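Local coordinates for FAD-binding PCMH-type domain-containing protein (Gibberella zeae, PDB 6YJO) that carries a doubly covalently attached FAD and probably acts as an oxidoreductase, consistent with a place among the fungal oligosaccharide-oxidising flavoenzymes, at residues T189-T194 against K398-D403; R203-W208 against D212-L217; W380-D385 against K439-S444. All coordinates share one frame; numbering follows the deposited sequence.

Interaction 1: residues T189-T194 against K398-D403; sequences TFLGAT and KTLFTD
Leu400 meets the start of strand 190-196 through one methyl, CD1, which touches the backbone oxygens of Thr189 and Phe190 and the branched end of Leu191. The apolar part is the pair of leucines, whose side chains cross at about a right angle: Leu400 CD1 lies 4.1 Å from Leu191 CG. The modelled gap between this methyl and Leu191 CD2 is too short to be real, so the exact fit of the two methyls is doubtful. In Leu400, CG stands anti to the carbonyl carbon (chi1 -64°), and the side chain extends from the loop onto the strand.

The same methyl also rests against backbone oxygens. Thr189 O is 3.7 Å from Leu400 CD1, while Phe190 O, 4.1 Å from that carbon, accepts a hydrogen bond from Arg218. No hydrogen bond joins the two segments. The Thr189 hydroxyl is hydrogen-bonded to Thr186 O.

Leu400 reaches this position from a type II beta turn, Thr399 to Thr402, in which Phe401 takes the left-handed third position. Thr399 OG1 is hydrogen-bonded to Pro405 O, within the same long connection.

On the strand side, Leu191 and Gly192 both pair with Gly231, the pattern of a beta bulge, and Gly192 N sits over the centre of the Phe190 ring. The Phe190 ring packs on Leu230 of strand 226-236. The contact thus lays the loop between strands 380-386 and 417-423 against an antiparallel sheet of the FAD-binding part, where strand 190-196 runs between strands 202-206 and 226-236.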
loop_
_atom_site.group_PDB
_atom_site.type_symbol
_atom_site.label_atom_id
_atom_site.label_comp_id
_atom_site.label_asym_id
_atom_site.label_seq_id
_atom_site.Cartn_x
_atom_site.Cartn_y
_atom_site.Cartn_z
ATOM N N THR A 189 -4.016 -13.225 1.220
ATOM C CA THR A 189 -3.659 -14.240 2.202
ATOM C C THR A 189 -4.217 -13.922 3.583
ATOM O O THR A 189 -3.835 -14.572 4.560
ATOM C CB THR A 189 -2.136 -14.391 2.273
ATOM O OG1 THR A 189 -1.559 -13.209 2.838
ATOM C CG2 THR A 189 -1.556 -14.609 0.883
ATOM N N PHE A 190 -5.124 -12.948 3.673
ATOM C CA PHE A 190 -5.650 -12.475 4.948
ATOM C C PHE A 190 -6.718 -13.432 5.470
ATOM O O PHE A 190 -7.674 -13.757 4.758
ATOM C CB PHE A 190 -6.226 -11.066 4.773
ATOM C CG PHE A 190 -6.772 -10.463 6.035
ATOM C CD1 PHE A 190 -5.919 -9.957 7.002
ATOM C CD2 PHE A 190 -8.141 -10.383 6.246
ATOM C CE1 PHE A 190 -6.420 -9.400 8.162
ATOM C CE2 PHE A 190 -8.648 -9.823 7.406
ATOM C CZ PHE A 190 -7.787 -9.331 8.363
ATOM N N LEU A 191 -6.550 -13.884 6.714
ATOM C CA LEU A 191 -7.488 -14.797 7.361
ATOM C C LEU A 191 -8.489 -14.076 8.252
ATOM O O LEU A 191 -9.683 -14.388 8.216
ATOM C CB LEU A 191 -6.732 -15.835 8.206
ATOM C CG LEU A 191 -5.802 -16.829 7.499
ATOM C CD1 LEU A 191 -5.073 -17.693 8.526
ATOM C CD2 LEU A 191 -6.574 -17.717 6.536
ATOM N N GLY A 192 -8.023 -13.122 9.046
ATOM C CA GLY A 192 -8.878 -12.402 9.967
ATOM C C GLY A 192 -8.028 -11.533 10.868
ATOM O O GLY A 192 -6.796 -11.537 10.791
ATOM N N ALA A 193 -8.710 -10.775 11.723
ATOM C CA ALA A 193 -8.015 -9.854 12.611
ATOM C C ALA A 193 -8.834 -9.574 13.860
ATOM O O ALA A 193 -10.047 -9.367 13.787
ATOM C CB ALA A 193 -7.708 -8.530 11.908
ATOM N N THR A 194 -8.149 -9.561 14.999
ATOM C CA THR A 194 -8.698 -8.961 16.205
ATOM C C THR A 194 -8.813 -7.457 15.984
ATOM O O THR A 194 -7.819 -6.793 15.676
ATOM C CB THR A 194 -7.796 -9.275 17.400
ATOM O OG1 THR A 194 -7.543 -10.688 17.457
ATOM C CG2 THR A 194 -8.443 -8.817 18.696
ATOM N N LYS A 398 -8.808 -16.250 -4.505
ATOM C CA LYS A 398 -9.870 -17.096 -3.992
ATOM C C LYS A 398 -9.929 -17.009 -2.474
ATOM O O LYS A 398 -8.962 -16.616 -1.815
ATOM C CB LYS A 398 -9.655 -18.563 -4.396
ATOM C CG LYS A 398 -9.482 -18.807 -5.884
ATOM C CD LYS A 398 -10.760 -18.519 -6.659
ATOM C CE LYS A 398 -10.619 -18.900 -8.130
ATOM N NZ LYS A 398 -11.359 -17.955 -9.014
ATOM N N THR A 399 -11.077 -17.393 -1.923
ATOM C CA THR A 399 -11.153 -17.654 -0.493
ATOM C C THR A 399 -10.196 -18.785 -0.144
ATOM O O THR A 399 -10.143 -19.806 -0.837
ATOM C CB THR A 399 -12.583 -18.015 -0.084
ATOM O OG1 THR A 399 -13.425 -16.860 -0.214
ATOM C CG2 THR A 399 -12.614 -18.499 1.358
ATOM N N LEU A 400 -9.432 -18.598 0.926
ATOM C CA LEU A 400 -8.365 -19.533 1.244
ATOM C C LEU A 400 -8.913 -20.946 1.420
ATOM O O LEU A 400 -10.019 -21.152 1.930
ATOM C CB LEU A 400 -7.621 -19.073 2.499
ATOM C CG LEU A 400 -6.907 -17.736 2.279
ATOM C CD1 LEU A 400 -6.092 -17.303 3.487
ATOM C CD2 LEU A 400 -6.024 -17.815 1.042
ATOM N N PHE A 401 -8.123 -21.927 0.976
ATOM C CA PHE A 401 -8.485 -23.340 1.055
ATOM C C PHE A 401 -9.771 -23.635 0.288
ATOM O O PHE A 401 -10.516 -24.557 0.633
ATOM C CB PHE A 401 -8.608 -23.802 2.510
ATOM C CG PHE A 401 -7.343 -23.638 3.303
ATOM C CD1 PHE A 401 -6.196 -24.330 2.953
ATOM C CD2 PHE A 401 -7.305 -22.798 4.405
ATOM C CE1 PHE A 401 -5.031 -24.179 3.681
ATOM C CE2 PHE A 401 -6.146 -22.647 5.139
ATOM C CZ PHE A 401 -5.006 -23.338 4.777
ATOM N N THR A 402 -10.026 -22.867 -0.770
ATOM C CA THR A 402 -11.258 -22.978 -1.534
ATOM C C THR A 402 -10.961 -22.685 -2.999
ATOM O O THR A 402 -9.916 -22.127 -3.343
ATOM C CB THR A 402 -12.331 -22.018 -0.992
ATOM O OG1 THR A 402 -12.664 -22.386 0.351
ATOM C CG2 THR A 402 -13.586 -22.074 -1.831
ATOM N N ASP A 403 -11.894 -23.085 -3.867
ATOM C CA ASP A 403 -11.865 -22.731 -5.282
ATOM C C ASP A 403 -12.907 -21.674 -5.631
ATOM O O ASP A 403 -13.237 -21.497 -6.808
ATOM C CB ASP A 403 -12.060 -23.975 -6.153
ATOM C CG ASP A 403 -10.763 -24.736 -6.395
ATOM O OD1 ASP A 403 -9.771 -24.467 -5.681
ATOM O OD2 ASP A 403 -10.730 -25.594 -7.306
#

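Interaction 2: residues R203-W208 against D212-L217; sequences RYAADW and DLTWAL. With NAG (2-acetamido-2-deoxy-beta-D-glucopyranose), chain B; NAG (2-acetamido-2-deoxy-beta-D-glucopyranose), chain C.
Ala205 CB is the small apolar point on which helix 211-220 packs: Leu213 CD2 and Leu217 CD1 each lie 4.0 Å from it, and Thr214 OG1 comes to 3.8 Å of the same carbon. Thr214 stands where the backbones are nearest, its OG1 3.1 Å from Ala206 N, yet the angle is too poor for a hydrogen bond. The hydroxyl is bonded instead to Tyr210 O in the preceding turn. The methyl of Thr214, CG2, set anti to the backbone N, lies 3.6 Å from Asp207 OD1; that oxygen also takes Arg218 in a salt bridge and Asn407 in a hydrogen bond.

This is a beta-alpha unit of the PCMH-type FAD-binding fold: after a short turn the helix crosses the strand steeply, the axes of segments 203-206 and 212-217 passing 7.0 Å apart at -77°.

Things are looser at the other end of the strand. Arg203 starts toward the helix, bends at chi2 and reaches the attached glycan. Arg203 NE donates to the acetamide O7 of the chain B sugar (2.9 Å, 148°). Arg203 NH2 makes a weak bond of 3.3 Å, in the guanidinium plane, to O4 of the chain C sugar, the oxygen linking the two rings.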
loop_
_atom_site.group_PDB
_atom_site.type_symbol
_atom_site.label_atom_id
_atom_site.label_comp_id
_atom_site.label_asym_id
_atom_site.label_seq_id
_atom_site.Cartn_x
_atom_site.Cartn_y
_atom_site.Cartn_z
ATOM N N ARG A 203 -13.616 -7.572 18.710
ATOM C CA ARG A 203 -14.075 -8.680 17.886
ATOM C C ARG A 203 -12.888 -9.395 17.254
ATOM O O ARG A 203 -11.835 -8.796 17.013
ATOM C CB ARG A 203 -15.014 -8.206 16.767
ATOM C CG ARG A 203 -16.330 -7.606 17.231
ATOM C CD ARG A 203 -17.173 -8.609 17.981
ATOM N NE ARG A 203 -18.526 -8.101 18.180
ATOM C CZ ARG A 203 -19.309 -8.407 19.208
ATOM N NH1 ARG A 203 -18.884 -9.223 20.163
ATOM N NH2 ARG A 203 -20.521 -7.883 19.282
ATOM N N TYR A 204 -13.061 -10.688 16.990
ATOM C CA TYR A 204 -12.231 -11.397 16.025
ATOM C C TYR A 204 -13.052 -11.526 14.749
ATOM O O TYR A 204 -14.078 -12.216 14.732
ATOM C CB TYR A 204 -11.782 -12.767 16.525
ATOM C CG TYR A 204 -10.953 -13.477 15.481
ATOM C CD1 TYR A 204 -9.674 -13.035 15.170
ATOM C CD2 TYR A 204 -11.462 -14.556 14.775
ATOM C CE1 TYR A 204 -8.916 -13.658 14.204
ATOM C CE2 TYR A 204 -10.712 -15.189 13.803
ATOM C CZ TYR A 204 -9.438 -14.734 13.520
ATOM O OH TYR A 204 -8.683 -15.361 12.557
ATOM N N ALA A 205 -12.607 -10.854 13.689
ATOM C CA ALA A 205 -13.338 -10.778 12.432
ATOM C C ALA A 205 -12.775 -11.801 11.454
ATOM O O ALA A 205 -11.584 -11.758 11.125
ATOM C CB ALA A 205 -13.251 -9.367 11.852
ATOM N N ALA A 206 -13.627 -12.716 10.997
ATOM C CA ALA A 206 -13.246 -13.684 9.979
ATOM C C ALA A 206 -14.466 -13.971 9.114
ATOM O O ALA A 206 -15.590 -13.584 9.442
ATOM C CB ALA A 206 -12.672 -14.965 10.605
ATOM N N ASP A 207 -14.229 -14.654 7.991
ATOM C CA ASP A 207 -15.288 -14.836 7.003
ATOM C C ASP A 207 -16.531 -15.468 7.618
ATOM O O ASP A 207 -17.657 -15.076 7.293
ATOM C CB ASP A 207 -14.778 -15.684 5.838
ATOM C CG ASP A 207 -14.146 -14.849 4.740
ATOM O OD1 ASP A 207 -14.360 -13.617 4.725
ATOM O OD2 ASP A 207 -13.443 -15.419 3.882
ATOM N N TRP A 208 -16.352 -16.437 8.515
ATOM C CA TRP A 208 -17.503 -17.143 9.071
ATOM C C TRP A 208 -18.283 -16.253 10.033
ATOM O O TRP A 208 -19.489 -16.043 9.867
ATOM C CB TRP A 208 -17.048 -18.422 9.774
ATOM C CG TRP A 208 -18.162 -19.403 9.996
ATOM C CD1 TRP A 208 -18.865 -19.604 11.150
ATOM C CD2 TRP A 208 -18.702 -20.313 9.032
ATOM N NE1 TRP A 208 -19.809 -20.587 10.964
ATOM C CE2 TRP A 208 -19.729 -21.038 9.672
ATOM C CE3 TRP A 208 -18.417 -20.588 7.690
ATOM C CZ2 TRP A 208 -20.470 -22.022 9.014
ATOM C CZ3 TRP A 208 -19.153 -21.563 7.041
ATOM C CH2 TRP A 208 -20.167 -22.267 7.702
ATOM N N ASP A 212 -19.205 -9.652 6.271
ATOM C CA ASP A 212 -19.156 -8.328 5.659
ATOM C C ASP A 212 -18.044 -7.471 6.252
ATOM O O ASP A 212 -17.354 -6.751 5.521
ATOM C CB ASP A 212 -20.501 -7.619 5.826
ATOM C CG ASP A 212 -21.595 -8.216 4.963
ATOM O OD1 ASP A 212 -21.277 -8.884 3.956
ATOM O OD2 ASP A 212 -22.780 -8.003 5.292
ATOM N N LEU A 213 -17.872 -7.515 7.574
ATOM C CA LEU A 213 -16.781 -6.779 8.202
ATOM C C LEU A 213 -15.434 -7.229 7.650
ATOM O O LEU A 213 -14.594 -6.403 7.272
ATOM C CB LEU A 213 -16.840 -6.961 9.718
ATOM C CG LEU A 213 -15.699 -6.370 10.545
ATOM C CD1 LEU A 213 -15.432 -4.925 10.147
ATOM C CD2 LEU A 213 -16.037 -6.470 12.026
ATOM N N THR A 214 -15.218 -8.547 7.584
ATOM C CA THR A 214 -13.976 -9.071 7.022
ATOM C C THR A 214 -13.835 -8.674 5.559
ATOM O O THR A 214 -12.726 -8.411 5.079
ATOM C CB THR A 214 -13.949 -10.594 7.167
ATOM O OG1 THR A 214 -14.157 -10.952 8.540
ATOM C CG2 THR A 214 -12.622 -11.175 6.695
ATOM N N TRP A 215 -14.953 -8.633 4.835
ATOM C CA TRP A 215 -14.934 -8.185 3.447
ATOM C C TRP A 215 -14.427 -6.752 3.343
ATOM O O TRP A 215 -13.644 -6.425 2.443
ATOM C CB TRP A 215 -16.341 -8.323 2.866
ATOM C CG TRP A 215 -16.551 -7.705 1.522
ATOM C CD1 TRP A 215 -16.381 -8.301 0.305
ATOM C CD2 TRP A 215 -17.008 -6.376 1.256
ATOM N NE1 TRP A 215 -16.697 -7.418 -0.703
ATOM C CE2 TRP A 215 -17.083 -6.228 -0.144
ATOM C CE3 TRP A 215 -17.359 -5.293 2.068
ATOM C CZ2 TRP A 215 -17.489 -5.042 -0.748
ATOM C CZ3 TRP A 215 -17.759 -4.116 1.468
ATOM C CH2 TRP A 215 -17.827 -4.001 0.073
ATOM N N ALA A 216 -14.850 -5.885 4.270
ATOM C CA ALA A 216 -14.387 -4.501 4.255
ATOM C C ALA A 216 -12.931 -4.404 4.690
ATOM O O ALA A 216 -12.181 -3.563 4.181
ATOM C CB ALA A 216 -15.275 -3.643 5.157
ATOM N N LEU A 217 -12.508 -5.251 5.631
ATOM C CA LEU A 217 -11.119 -5.216 6.078
ATOM C C LEU A 217 -10.160 -5.574 4.954
ATOM O O LEU A 217 -9.021 -5.087 4.933
ATOM C CB LEU A 217 -10.919 -6.160 7.268
ATOM C CG LEU A 217 -11.685 -5.785 8.536
ATOM C CD1 LEU A 217 -11.281 -6.666 9.706
ATOM C CD2 LEU A 217 -11.481 -4.319 8.885
HETATM C C1 NAG B . -23.327 -6.095 16.699
HETATM C C2 NAG B . -22.937 -7.309 15.833
HETATM C C3 NAG B . -24.176 -8.025 15.292
HETATM C C4 NAG B . -25.118 -8.369 16.436
HETATM C C5 NAG B . -25.499 -7.091 17.165
HETATM C C6 NAG B . -26.406 -7.335 18.347
HETATM C C7 NAG B . -20.726 -6.877 14.852
HETATM C C8 NAG B . -19.979 -6.436 13.630
HETATM N N2 NAG B . -22.059 -6.912 14.743
HETATM O O3 NAG B . -23.750 -9.214 14.635
HETATM O O4 NAG B . -26.273 -9.105 16.035
HETATM O O5 NAG B . -24.306 -6.485 17.684
HETATM O O6 NAG B . -25.651 -7.662 19.507
HETATM O O7 NAG B . -20.147 -7.188 15.891
HETATM C C1 NAG C . -20.513 -2.464 19.349
HETATM C C2 NAG C . -21.515 -3.281 20.157
HETATM C C3 NAG C . -21.791 -4.623 19.478
HETATM C C4 NAG C . -22.149 -4.441 18.008
HETATM C C5 NAG C . -21.121 -3.554 17.313
HETATM C C6 NAG C . -21.506 -3.211 15.894
HETATM C C7 NAG C . -21.787 -3.285 22.598
HETATM C C8 NAG C . -21.126 -3.544 23.919
HETATM N N2 NAG C . -21.031 -3.486 21.513
HETATM O O3 NAG C . -22.862 -5.270 20.159
HETATM O O4 NAG C . -22.109 -5.707 17.359
HETATM O O5 NAG C . -20.981 -2.313 18.017
HETATM O O6 NAG C . -22.419 -2.124 15.856
HETATM O O7 NAG C . -22.953 -2.910 22.517
#

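Interaction 3: residues W380-D385 against K439-S444; sequences WYILID and KRFRDS
Strand 380-385 and helix 439-444 keep their backbones well apart, the nearest CA atoms, of Ile382 and Phe441, being 9.5 Å from each other, and side chains bridge the gap. The arrangement is a helix layer packed on an antiparallel sheet, an alpha+beta arrangement: helix 431-446 lies over one face of the seven-stranded sheet, in which strand 380-386 has 273-280 and 417-423 as neighbours.

Phe441 is the residue that spans the layers. It makes a T-shaped stack with Trp380, its edge directed at the indole face; the centroids of the Phe441 ring and the Trp380 six-membered ring are 5.1 Å apart, with the planes at 72°. The corner that touches is Phe441 CE2, 3.8 Å from Trp380 CD2 and over the middle of the indole, while CZ extends the contact toward CE2 and NE1 of the tryptophan. The tryptophan torsion matters here, since CG falls between the backbone N and the carbonyl carbon (chi1 54°), and the indole lies beside the strand with a face to the helix. Its NE1 is hydrogen-bonded to Asn370 OD1, which should help to fix the ring's rotation.

Further along the strand, Ile382 offers the tip of its longer branch. Ile382 CD1 meets Phe441 CD2 at 4.1 Å, approaching the phenyl obliquely, so two alternate residues of the strand hold neighbouring atoms of one ring. Leu367 of helix 357-371 touches both aromatics and widens the buried apolar patch. From another side of the helix Arg442 forms a salt bridge with Asp462.

Within the helix, Ser444 OG donates to Phe441 O; the modelled 2.5 Å is very short and its exact length doubtful, with a C=O...OG angle of 133°.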
loop_
_atom_site.group_PDB
_atom_site.type_symbol
_atom_site.label_atom_id
_atom_site.label_comp_id
_atom_site.label_asym_id
_atom_site.label_seq_id
_atom_site.Cartn_x
_atom_site.Cartn_y
_atom_site.Cartn_z
ATOM N N TRP A 380 10.598 13.911 -10.512
ATOM C CA TRP A 380 9.527 12.928 -10.496
ATOM C C TRP A 380 10.060 11.584 -10.976
ATOM O O TRP A 380 11.186 11.476 -11.468
ATOM C CB TRP A 380 8.352 13.370 -11.380
ATOM C CG TRP A 380 8.761 13.697 -12.792
ATOM C CD1 TRP A 380 9.048 14.933 -13.294
ATOM C CD2 TRP A 380 8.939 12.773 -13.878
ATOM N NE1 TRP A 380 9.392 14.839 -14.622
ATOM C CE2 TRP A 380 9.334 13.525 -15.005
ATOM C CE3 TRP A 380 8.803 11.386 -14.006
ATOM C CZ2 TRP A 380 9.593 12.936 -16.242
ATOM C CZ3 TRP A 380 9.062 10.804 -15.237
ATOM C CH2 TRP A 380 9.452 11.579 -16.338
ATOM N N TYR A 381 9.234 10.552 -10.812
ATOM C CA TYR A 381 9.463 9.248 -11.422
ATOM C C TYR A 381 8.129 8.512 -11.457
ATOM O O TYR A 381 7.163 8.910 -10.803
ATOM C CB TYR A 381 10.533 8.439 -10.673
ATOM C CG TYR A 381 10.134 7.998 -9.286
ATOM C CD1 TYR A 381 9.371 6.852 -9.092
ATOM C CD2 TYR A 381 10.531 8.717 -8.166
ATOM C CE1 TYR A 381 9.006 6.442 -7.822
ATOM C CE2 TYR A 381 10.172 8.314 -6.893
ATOM C CZ TYR A 381 9.412 7.180 -6.726
ATOM O OH TYR A 381 9.058 6.788 -5.454
ATOM N N ILE A 382 8.089 7.427 -12.227
ATOM C CA ILE A 382 6.859 6.675 -12.453
ATOM C C ILE A 382 7.155 5.183 -12.366
ATOM O O ILE A 382 8.153 4.705 -12.912
ATOM C CB ILE A 382 6.233 7.031 -13.818
ATOM C CG1 ILE A 382 5.832 8.509 -13.839
ATOM C CG2 ILE A 382 5.034 6.126 -14.113
ATOM C CD1 ILE A 382 5.330 9.009 -15.182
ATOM N N LEU A 383 6.277 4.446 -11.684
ATOM C CA LEU A 383 6.389 2.998 -11.538
ATOM C C LEU A 383 5.117 2.358 -12.077
ATOM O O LEU A 383 4.020 2.638 -11.578
ATOM C CB LEU A 383 6.609 2.602 -10.076
ATOM C CG LEU A 383 7.875 3.130 -9.401
ATOM C CD1 LEU A 383 7.997 2.591 -7.987
ATOM C CD2 LEU A 383 9.101 2.778 -10.217
ATOM N N ILE A 384 5.263 1.508 -13.092
ATOM C CA ILE A 384 4.145 0.809 -13.716
ATOM C C ILE A 384 4.352 -0.678 -13.461
ATOM O O ILE A 384 5.139 -1.332 -14.154
ATOM C CB ILE A 384 4.035 1.100 -15.215
ATOM C CG1 ILE A 384 4.367 2.564 -15.500
ATOM C CG2 ILE A 384 2.638 0.772 -15.715
ATOM C CD1 ILE A 384 4.145 2.965 -16.943
ATOM N N ASP A 385 3.651 -1.219 -12.470
ATOM C CA ASP A 385 3.718 -2.645 -12.188
ATOM C C ASP A 385 2.818 -3.413 -13.144
ATOM O O ASP A 385 1.741 -2.943 -13.519
ATOM C CB ASP A 385 3.291 -2.925 -10.748
ATOM C CG ASP A 385 4.271 -2.381 -9.729
ATOM O OD1 ASP A 385 5.359 -2.974 -9.573
ATOM O OD2 ASP A 385 3.951 -1.360 -9.084
ATOM N N LYS A 439 -0.522 15.347 -11.949
ATOM C CA LYS A 439 -1.884 15.272 -12.468
ATOM C C LYS A 439 -1.895 15.340 -13.991
ATOM O O LYS A 439 -2.673 14.634 -14.643
ATOM C CB LYS A 439 -2.736 16.396 -11.875
ATOM C CG LYS A 439 -4.212 16.348 -12.275
ATOM C CD LYS A 439 -5.035 17.355 -11.474
ATOM C CE LYS A 439 -6.483 17.426 -11.947
ATOM N NZ LYS A 439 -6.751 18.641 -12.769
ATOM N N ARG A 440 -1.045 16.188 -14.573
ATOM C CA ARG A 440 -0.943 16.251 -16.028
ATOM C C ARG A 440 -0.516 14.905 -16.605
ATOM O O ARG A 440 -1.008 14.492 -17.662
ATOM C CB ARG A 440 0.033 17.359 -16.430
ATOM C CG ARG A 440 0.475 17.319 -17.884
ATOM C CD ARG A 440 1.182 18.608 -18.293
ATOM N NE ARG A 440 2.126 19.069 -17.274
ATOM C CZ ARG A 440 2.123 20.278 -16.714
ATOM N NH1 ARG A 440 1.236 21.200 -17.069
ATOM N NH2 ARG A 440 3.032 20.573 -15.795
ATOM N N PHE A 441 0.396 14.206 -15.927
ATOM C CA PHE A 441 0.764 12.863 -16.365
ATOM C C PHE A 441 -0.414 11.906 -16.227
ATOM O O PHE A 441 -0.759 11.186 -17.172
ATOM C CB PHE A 441 1.957 12.345 -15.555
ATOM C CG PHE A 441 3.245 13.083 -15.806
ATOM C CD1 PHE A 441 3.423 13.859 -16.941
ATOM C CD2 PHE A 441 4.289 12.984 -14.900
ATOM C CE1 PHE A 441 4.613 14.526 -17.162
ATOM C CE2 PHE A 441 5.477 13.648 -15.116
ATOM C CZ PHE A 441 5.640 14.421 -16.249
ATOM N N ARG A 442 -1.038 11.881 -15.047
ATOM C CA ARG A 442 -2.139 10.954 -14.804
ATOM C C ARG A 442 -3.285 11.181 -15.785
ATOM O O ARG A 442 -3.840 10.222 -16.336
ATOM C CB ARG A 442 -2.613 11.090 -13.353
ATOM C CG ARG A 442 -4.033 10.611 -13.086
ATOM C CD ARG A 442 -4.304 10.454 -11.590
ATOM N NE ARG A 442 -5.441 11.259 -11.141
ATOM C CZ ARG A 442 -5.346 12.448 -10.549
ATOM N NH1 ARG A 442 -4.161 13.002 -10.313
ATOM N NH2 ARG A 442 -6.449 13.089 -10.184
ATOM N N ASP A 443 -3.650 12.441 -16.030
ATOM C CA ASP A 443 -4.767 12.718 -16.929
ATOM C C ASP A 443 -4.448 12.307 -18.362
ATOM O O ASP A 443 -5.328 11.822 -19.081
ATOM C CB ASP A 443 -5.131 14.199 -16.875
ATOM C CG ASP A 443 -5.661 14.615 -15.520
ATOM O OD1 ASP A 443 -6.175 13.740 -14.792
ATOM O OD2 ASP A 443 -5.564 15.812 -15.184
ATOM N N SER A 444 -3.202 12.509 -18.800
ATOM C CA SER A 444 -2.811 12.119 -20.152
ATOM C C SER A 444 -3.137 10.658 -20.434
ATOM O O SER A 444 -3.323 10.276 -21.594
ATOM C CB SER A 444 -1.314 12.368 -20.353
ATOM O OG SER A 444 -0.543 11.401 -19.662
#

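Interactions 1 and 2 belong to one piece of structure. Their centres are 10 Å apart, and strands 190-196 and 202-206 are antiparallel neighbours, with Ala193 O and Ala205 N 3.0 Å apart in a probable hydrogen bond. Arg218 serves both, reaching Phe190 O and Asp207 OD1. Interaction 2 comes nearer the cofactor, the Leu217 side chain being about 7 Å from FAD against about 10 Å for that of Phe190, and both side chains lie close to the FAD-binding Val227. Interaction 3 sits across the chain's centre, about 33 Å from interaction 1 between centres, with the side chain of Ile382 about 14 Å from FAD.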